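Local coordinates for EDD domain protein, DegV family (Ruminococcus gnavus, PDB 3JR7), which is of unknown function but probably binds lipids, most likely fatty acids, as some relatives in the DegV family do, at residues D280-G283 against I284-V287; N182-T185 against L186-G190; G210-P213 against Q214-C218; N255-E258 against R259-V263. All coordinates share one frame; numbering follows the deposited sequence.

How the contacts relate
All four contacts are local, each closing a turn, a cap or the first turns of a helix. Contact 1 is the buried one, a helix start whose hydroxyls and carbonyls satisfy one another beside the ligand pocket. Contacts 2 and 3 are partly buried: a short capped helix and a hairpin turn. Contact 4 lies at the surface and carries charged side chains along its outer side. Contact 2 packs on contact 1 through Thr-185 and Val-287, and on contact 3 through Leu-186 and Ile-217. Contacts 1 and 4 each open a helix, after the neighbouring parallel strands 275-280 and 248-253, and their nearest atoms are about 5 Å apart.

Contact 1 (D280-G283 against I284-V287); sequences DTSG and ISTV
The carbonyl oxygen Ser-282 O is gripped twice by Thr-286, whose backbone N donates to it at 2.7 Å and whose OG1 donates at 2.9 Å. This is the N-cap of helix 283-289, which follows strand 275-280 and borders the ligand pocket. The two donors come from different directions: the amide lies nearly on the C=O axis, while the hydroxyl stands 42° out of the carbonyl plane. The OG1 of Thr-286 also meets OG1 of Thr-281 at 2.8 Å, the two side chains crossing at about a right angle. On the methyl side of Thr-281, CG2 comes within 3.8 Å of Ser-285 CB. The cap proper is made by Ser-282 OG, which accepts from Ser-285 N at 3.1 Å with an N-H...O angle of 161°. Its chi1 of 70° tucks OG between the backbone N and the carbonyl carbon, turning it back over the first helical turn, and OG bonds Cys-29 O, its strongest partner. OG of Ser-285, a residue of the polyether pocket, bonds to Glu-31, which also takes the backbone N of Ser-282, and one carboxylate oxygen thus ties cap and helix together. With an alanine at Ser-282, the amide of Ser-285 would probably lose its capping acceptor and Cys-29 O the stronger of its two hydroxyl partners. Asp-58 receives the amide of Ile-284, whose side chain rests on Leu-47 and Ile-49 near the bound polyether. One turn on, Val-287 N donates to Gly-283 O at 2.9 Å, and its methyl CG2 lies 3.2 Å from that same oxygen.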
# COMPACT_ATOMS: atom_id res chain seq x y z
N ASP A 280 -2.93 -8.12 -7.77
CA ASP A 280 -4.31 -7.89 -7.43
C ASP A 280 -4.37 -7.16 -6.13
O ASP A 280 -3.59 -7.44 -5.22
CB ASP A 280 -5.09 -9.20 -7.29
CG ASP A 280 -5.21 -9.93 -8.62
OD1 ASP A 280 -6.00 -9.49 -9.45
OD2 ASP A 280 -4.45 -10.88 -8.85
N THR A 281 -5.30 -6.23 -6.04
CA THR A 281 -5.46 -5.46 -4.81
C THR A 281 -5.86 -6.34 -3.59
O THR A 281 -6.67 -7.28 -3.69
CB THR A 281 -6.50 -4.37 -4.96
OG1 THR A 281 -7.66 -4.90 -5.60
CG2 THR A 281 -5.97 -3.19 -5.76
N SER A 282 -5.31 -6.00 -2.43
CA SER A 282 -5.67 -6.63 -1.14
C SER A 282 -7.11 -6.24 -0.77
O SER A 282 -7.74 -5.43 -1.44
CB SER A 282 -4.76 -6.09 -0.05
OG SER A 282 -5.08 -4.69 0.19
N GLY A 283 -7.64 -6.81 0.32
CA GLY A 283 -8.97 -6.45 0.81
C GLY A 283 -9.12 -4.96 1.06
O GLY A 283 -10.08 -4.32 0.59
N ILE A 284 -8.20 -4.38 1.84
CA ILE A 284 -8.32 -2.93 2.11
C ILE A 284 -8.15 -2.11 0.81
O ILE A 284 -8.90 -1.17 0.57
CB ILE A 284 -7.31 -2.49 3.17
CG1 ILE A 284 -7.66 -3.17 4.51
CG2 ILE A 284 -7.29 -0.96 3.32
CD1 ILE A 284 -8.99 -2.72 5.13
N SER A 285 -7.21 -2.50 -0.03
CA SER A 285 -6.99 -1.83 -1.29
C SER A 285 -8.25 -1.90 -2.18
O SER A 285 -8.64 -0.91 -2.80
CB SER A 285 -5.76 -2.41 -2.00
OG SER A 285 -4.53 -2.07 -1.31
N THR A 286 -8.87 -3.08 -2.24
CA THR A 286 -10.13 -3.25 -2.96
C THR A 286 -11.22 -2.34 -2.42
O THR A 286 -11.90 -1.66 -3.20
CB THR A 286 -10.56 -4.69 -2.90
OG1 THR A 286 -9.61 -5.47 -3.67
CG2 THR A 286 -11.99 -4.85 -3.40
N VAL A 287 -11.38 -2.29 -1.10
CA VAL A 287 -12.41 -1.46 -0.51
C VAL A 287 -12.30 0.01 -0.93
O VAL A 287 -13.30 0.66 -1.25
CB VAL A 287 -12.42 -1.59 1.02
CG1 VAL A 287 -13.29 -0.51 1.66
CG2 VAL A 287 -12.89 -3.02 1.46

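Contact 2 (N182-T185 against L186-G190); sequences NLDT and LRKNG
Helix 184-188 is a short helix capped at both ends, with a side-chain cap before it and a Schellman motif after it. At the start, Asn-182 OD1 accepts from Asp-184 N at 3.1 Å, the donor standing 41° out of the amide carbonyl plane. A chi1 of 180° sets the amide of Asn-182 anti to its own N and carries OD1 forward to that first-turn N-H. Water 1 spans the same region: it lies 2.7 Å from Asn-182 O, to which it can donate, and accepts from Leu-186 N at 3.2 Å. Further along, Arg-187 N reaches Leu-183 O and Asn-189 N reaches Thr-185 O, the latter at 3.0 Å. On the outer side, Asp-184 and Lys-188 run side by side, pointing the same way, and Lys-188 NZ forms a salt bridge with Asp-184 OD1 at 3.0 Å, its hydrogen bond weak. Leu-183 CD2 lies 4.3 Å from Leu-186 CD1, a loose apolar contact, and the buried Leu-186 continues onto Tyr-288 and Leu-192. Thr-185 OG1 bonds to Asn-290, and the side-chain amide of Asn-189 is held at OD1 by Lys-79 and at ND2 by Tyr-288 and Ala-78 O. Gly-190, with positive phi, takes the C-prime place of the Schellman motif, where Arg-191 N bonds Leu-186 O and Gly-190 N donates to Arg-187 O at 3.1 Å.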
# COMPACT_ATOMS: atom_id res chain seq x y z
N ASN A 182 -14.23 4.80 -9.03
CA ASN A 182 -15.14 5.18 -7.95
C ASN A 182 -14.41 5.69 -6.68
O ASN A 182 -13.91 4.89 -5.89
CB ASN A 182 -16.00 3.97 -7.63
CG ASN A 182 -17.00 4.24 -6.52
OD1 ASN A 182 -17.17 5.38 -6.10
ND2 ASN A 182 -17.70 3.17 -6.06
N LEU A 183 -14.39 7.01 -6.49
CA LEU A 183 -13.70 7.68 -5.37
C LEU A 183 -14.54 7.79 -4.13
O LEU A 183 -14.08 8.31 -3.10
CB LEU A 183 -13.25 9.09 -5.77
CG LEU A 183 -12.03 9.20 -6.68
CD1 LEU A 183 -12.03 10.56 -7.30
CD2 LEU A 183 -10.77 9.03 -5.90
N ASP A 184 -15.79 7.34 -4.20
CA ASP A 184 -16.73 7.61 -3.13
C ASP A 184 -16.33 7.00 -1.77
O ASP A 184 -16.64 7.60 -0.73
CB ASP A 184 -18.13 7.12 -3.48
CG ASP A 184 -18.78 7.92 -4.62
OD1 ASP A 184 -18.22 8.93 -5.15
OD2 ASP A 184 -19.87 7.49 -5.01
N THR A 185 -15.72 5.82 -1.75
CA THR A 185 -15.36 5.20 -0.47
C THR A 185 -14.27 6.03 0.23
O THR A 185 -14.38 6.34 1.43
CB THR A 185 -14.94 3.74 -0.64
OG1 THR A 185 -15.92 3.07 -1.47
CG2 THR A 185 -14.85 3.01 0.74
N LEU A 186 -13.27 6.48 -0.53
CA LEU A 186 -12.26 7.41 -0.00
C LEU A 186 -12.89 8.72 0.47
O LEU A 186 -12.55 9.25 1.55
CB LEU A 186 -11.15 7.67 -1.03
CG LEU A 186 -10.07 6.56 -1.22
CD1 LEU A 186 -9.31 6.72 -2.56
CD2 LEU A 186 -9.10 6.41 0.03
N ARG A 187 -13.82 9.25 -0.33
CA ARG A 187 -14.41 10.55 0.01
C ARG A 187 -15.24 10.43 1.27
O ARG A 187 -15.04 11.17 2.22
CB ARG A 187 -15.25 11.05 -1.17
CG ARG A 187 -16.18 12.24 -0.84
CD ARG A 187 -15.42 13.54 -0.65
NE ARG A 187 -14.74 13.94 -1.89
CZ ARG A 187 -13.86 14.93 -2.00
NH1 ARG A 187 -13.50 15.67 -0.96
NH2 ARG A 187 -13.31 15.17 -3.19
N LYS A 188 -16.13 9.45 1.29
CA LYS A 188 -17.09 9.29 2.36
C LYS A 188 -16.41 8.88 3.68
O LYS A 188 -16.88 9.24 4.77
CB LYS A 188 -18.21 8.30 1.95
CG LYS A 188 -19.22 8.87 0.85
CD LYS A 188 -18.52 9.34 -0.49
CE LYS A 188 -19.40 10.16 -1.49
NZ LYS A 188 -18.60 10.66 -2.69
N ASN A 189 -15.30 8.15 3.61
CA ASN A 189 -14.57 7.81 4.85
C ASN A 189 -13.52 8.85 5.27
O ASN A 189 -12.71 8.60 6.17
CB ASN A 189 -13.96 6.39 4.75
CG ASN A 189 -15.01 5.31 4.74
OD1 ASN A 189 -16.17 5.59 4.55
ND2 ASN A 189 -14.60 4.08 4.91
N GLY A 190 -13.53 10.02 4.64
CA GLY A 190 -12.76 11.18 5.14
C GLY A 190 -11.29 11.16 4.75
O GLY A 190 -10.45 11.82 5.40
O HOH W 1 -13.01 5.12 -3.36

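Contact 3 (G210-P213 against Q214-C218); sequences GSTP and QGTIC
This contact is the turn of the beta hairpin between strands 205-211 and 217-224, at one edge of the mixed sheet, and contributes Ser-211, Gly-215 and Thr-216 to the ligand pocket. Gly-210 and Cys-218 form an antiparallel hydrogen-bonded pair, in which Cys-218 N gives Gly-210 O its bond at 2.8 Å. Ser-211 and Ile-217 follow as a non-hydrogen-bonded pair. Thr-212 N then donates to Thr-216 O at 2.9 Å, and a type I turn from Thr-212 to Gly-215 closes the end, with Gly-215 N on Thr-212 O standing 56° out of the carbonyl plane. At the backbone angles of Gly-215 a CB would press on the carbonyl oxygen of Gln-214, which calls for glycine. Thr-212 OG1 is hydrogen-bonded to Thr-216 OG1 at 2.6 Å, and either could be the donor. Chi1 values of 63° and 59° set the two hydroxyls toward each other. Gln-214 bends at chi2 and brings OE1 to within 3.0 Å of Thr-212 OG1, at best a weak bond. The methyl CG2 of Thr-212 turns to the strand side, 3.9 Å from Cys-218 SG. Replacing Thr-212 by a valine would probably leave the Thr-216 hydroxyl without its partner and free the Gln-214 amide to turn. With one proton and two acceptors in reach, the Thr-212 hydroxyl probably adds a side-chain link to the backbone bonds of the turn.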
# COMPACT_ATOMS: atom_id res chain seq x y z
N GLY A 210 -2.76 11.23 -6.34
CA GLY A 210 -1.45 10.85 -5.88
C GLY A 210 -1.19 11.16 -4.40
O GLY A 210 -1.98 11.84 -3.74
N SER A 211 -0.07 10.65 -3.91
CA SER A 211 0.45 11.00 -2.60
C SER A 211 1.06 12.39 -2.60
O SER A 211 1.55 12.85 -3.62
CB SER A 211 1.57 10.05 -2.18
OG SER A 211 2.62 10.02 -3.13
N THR A 212 1.09 12.99 -1.40
CA THR A 212 1.94 14.10 -1.10
C THR A 212 3.08 13.54 -0.32
O THR A 212 2.96 12.43 0.20
CB THR A 212 1.20 15.17 -0.19
OG1 THR A 212 0.84 14.61 1.09
CG2 THR A 212 -0.06 15.67 -0.90
N PRO A 213 4.18 14.30 -0.19
CA PRO A 213 5.29 13.79 0.63
C PRO A 213 4.91 13.54 2.10
O PRO A 213 5.51 12.71 2.73
CB PRO A 213 6.42 14.86 0.46
CG PRO A 213 6.01 15.65 -0.81
CD PRO A 213 4.48 15.62 -0.81
N GLN A 214 3.87 14.17 2.62
CA GLN A 214 3.41 13.88 3.98
C GLN A 214 2.53 12.61 4.07
O GLN A 214 2.22 12.20 5.16
CB GLN A 214 2.59 15.01 4.58
CG GLN A 214 3.05 16.39 4.17
CD GLN A 214 2.43 16.82 2.87
OE1 GLN A 214 1.21 17.10 2.78
NE2 GLN A 214 3.25 16.90 1.85
N GLY A 215 2.14 12.00 2.96
CA GLY A 215 1.26 10.80 2.99
C GLY A 215 -0.23 11.11 2.93
O GLY A 215 -1.04 10.28 3.35
N THR A 216 -0.60 12.31 2.48
CA THR A 216 -1.99 12.62 2.22
C THR A 216 -2.25 12.40 0.70
O THR A 216 -1.31 12.18 -0.07
CB THR A 216 -2.41 14.07 2.63
OG1 THR A 216 -1.60 15.01 1.93
CG2 THR A 216 -2.30 14.31 4.17
N ILE A 217 -3.51 12.50 0.30
CA ILE A 217 -3.88 12.35 -1.09
C ILE A 217 -4.11 13.73 -1.71
O ILE A 217 -4.73 14.59 -1.10
CB ILE A 217 -5.16 11.49 -1.22
CG1 ILE A 217 -4.88 10.08 -0.64
CG2 ILE A 217 -5.63 11.42 -2.71
CD1 ILE A 217 -6.08 9.18 -0.47
N CYS A 218 -3.64 13.92 -2.93
CA CYS A 218 -3.96 15.15 -3.69
C CYS A 218 -4.38 14.78 -5.13
O CYS A 218 -4.20 13.65 -5.59
CB CYS A 218 -2.78 16.11 -3.73
SG CYS A 218 -1.27 15.45 -4.62

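Contact 4 (N255-E258 against R259-V263); sequences NCEE and RAKEV
Backbone N-H groups of Ala-260, Lys-261 and Glu-262 donate to the carbonyls of Cys-256, Glu-257 and Glu-258, each at 3.0 Å between N and O, as regular i to i+4 bonds that open helix 257-270. Cys-256 is the N-cap residue, and the helix is the connection of the beta-alpha-beta unit between strands 248-253 and 275-280. On the outer side, Glu-257 and Lys-261 lie side by side, pointing the same way. Glu-257 has CG anti to its backbone N (chi1 -164°) and runs out extended, whereas the lysine bends at its last torsion, chi4 -48°. With that bend Lys-261 NZ lies 3.4 Å from Glu-257 OE2 in a salt bridge, with Lys-261 CE nearer still to that oxygen at 3.2 Å. Water 2 closes the pair, donating to Glu-257 OE2 at 2.7 Å and accepting from Lys-261 NZ at 3.2 Å. Glu-258 passes across the same lysine at an angle, its OE2 3.8 Å from Lys-261 CD, so the carboxylate meets the chain and not the ammonium. On the inner side Cys-256 SG sits 4.0 Å from Arg-259 CD. The arginine leads away, its NH1 bonding Gly-292 O and its side chain touching Ile-294 and Leu-230; Ala-260 faces Ile-294 and Ile-278, and Glu-262 pairs with Arg-265. Acidic residues in the first turn, near the positive end of the helix dipole, would probably be favoured electrostatically, with the lysine one turn on offsetting part of their charge.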
# COMPACT_ATOMS: atom_id res chain seq x y z
N ASN A 255 -9.53 -5.90 -10.20
CA ASN A 255 -10.39 -6.58 -11.20
C ASN A 255 -10.26 -5.93 -12.60
O ASN A 255 -11.26 -5.74 -13.31
CB ASN A 255 -11.83 -6.55 -10.74
CG ASN A 255 -12.76 -7.44 -11.58
OD1 ASN A 255 -12.38 -8.54 -11.98
ND2 ASN A 255 -13.97 -6.95 -11.84
N CYS A 256 -9.04 -5.56 -12.99
CA CYS A 256 -8.79 -4.96 -14.32
C CYS A 256 -7.35 -5.22 -14.77
O CYS A 256 -6.51 -4.30 -14.93
CB CYS A 256 -9.20 -3.48 -14.35
SG CYS A 256 -8.36 -2.44 -13.10
N GLU A 257 -7.04 -6.49 -14.94
CA GLU A 257 -5.70 -6.88 -15.29
C GLU A 257 -5.20 -6.29 -16.60
O GLU A 257 -4.02 -5.93 -16.71
CB GLU A 257 -5.56 -8.41 -15.34
CG GLU A 257 -4.12 -8.82 -15.32
CD GLU A 257 -3.87 -10.29 -15.56
OE1 GLU A 257 -4.78 -11.12 -15.36
OE2 GLU A 257 -2.73 -10.61 -15.97
N GLU A 258 -6.07 -6.20 -17.60
CA GLU A 258 -5.63 -5.67 -18.89
C GLU A 258 -5.35 -4.18 -18.82
O GLU A 258 -4.43 -3.69 -19.46
CB GLU A 258 -6.64 -5.96 -20.02
CG GLU A 258 -6.53 -7.41 -20.58
CD GLU A 258 -5.11 -7.83 -21.05
OE1 GLU A 258 -4.40 -7.07 -21.76
OE2 GLU A 258 -4.70 -8.97 -20.68
N ARG A 259 -6.14 -3.46 -18.05
CA ARG A 259 -5.81 -2.07 -17.75
C ARG A 259 -4.44 -1.94 -17.03
O ARG A 259 -3.66 -1.07 -17.36
CB ARG A 259 -6.92 -1.48 -16.92
CG ARG A 259 -6.71 -0.02 -16.59
CD ARG A 259 -7.92 0.50 -15.83
NE ARG A 259 -9.05 0.52 -16.73
CZ ARG A 259 -10.34 0.53 -16.39
NH1 ARG A 259 -10.73 0.49 -15.12
NH2 ARG A 259 -11.25 0.60 -17.35
N ALA A 260 -4.14 -2.83 -16.09
CA ALA A 260 -2.82 -2.86 -15.48
C ALA A 260 -1.71 -3.05 -16.52
O ALA A 260 -0.67 -2.35 -16.52
CB ALA A 260 -2.73 -3.95 -14.39
N LYS A 261 -1.91 -3.98 -17.43
CA LYS A 261 -0.91 -4.23 -18.47
C LYS A 261 -0.69 -3.03 -19.39
O LYS A 261 0.43 -2.77 -19.81
CB LYS A 261 -1.30 -5.47 -19.29
CG LYS A 261 -0.98 -6.76 -18.51
CD LYS A 261 -1.28 -7.99 -19.29
CE LYS A 261 -1.26 -9.26 -18.44
NZ LYS A 261 -0.03 -9.37 -17.57
N GLU A 262 -1.76 -2.31 -19.69
CA GLU A 262 -1.67 -1.12 -20.54
C GLU A 262 -0.90 -0.01 -19.83
O GLU A 262 -0.06 0.66 -20.42
CB GLU A 262 -3.07 -0.65 -20.94
CG GLU A 262 -3.12 0.66 -21.71
CD GLU A 262 -2.37 0.58 -23.07
OE1 GLU A 262 -1.93 -0.53 -23.48
OE2 GLU A 262 -2.21 1.64 -23.71
N VAL A 263 -1.14 0.17 -18.53
CA VAL A 263 -0.38 1.13 -17.74
C VAL A 263 1.09 0.77 -17.75
O VAL A 263 1.93 1.64 -17.94
CB VAL A 263 -0.95 1.26 -16.30
CG1 VAL A 263 -0.02 2.06 -15.40
CG2 VAL A 263 -2.33 1.87 -16.40
O HOH W 2 -0.87 -9.40 -14.46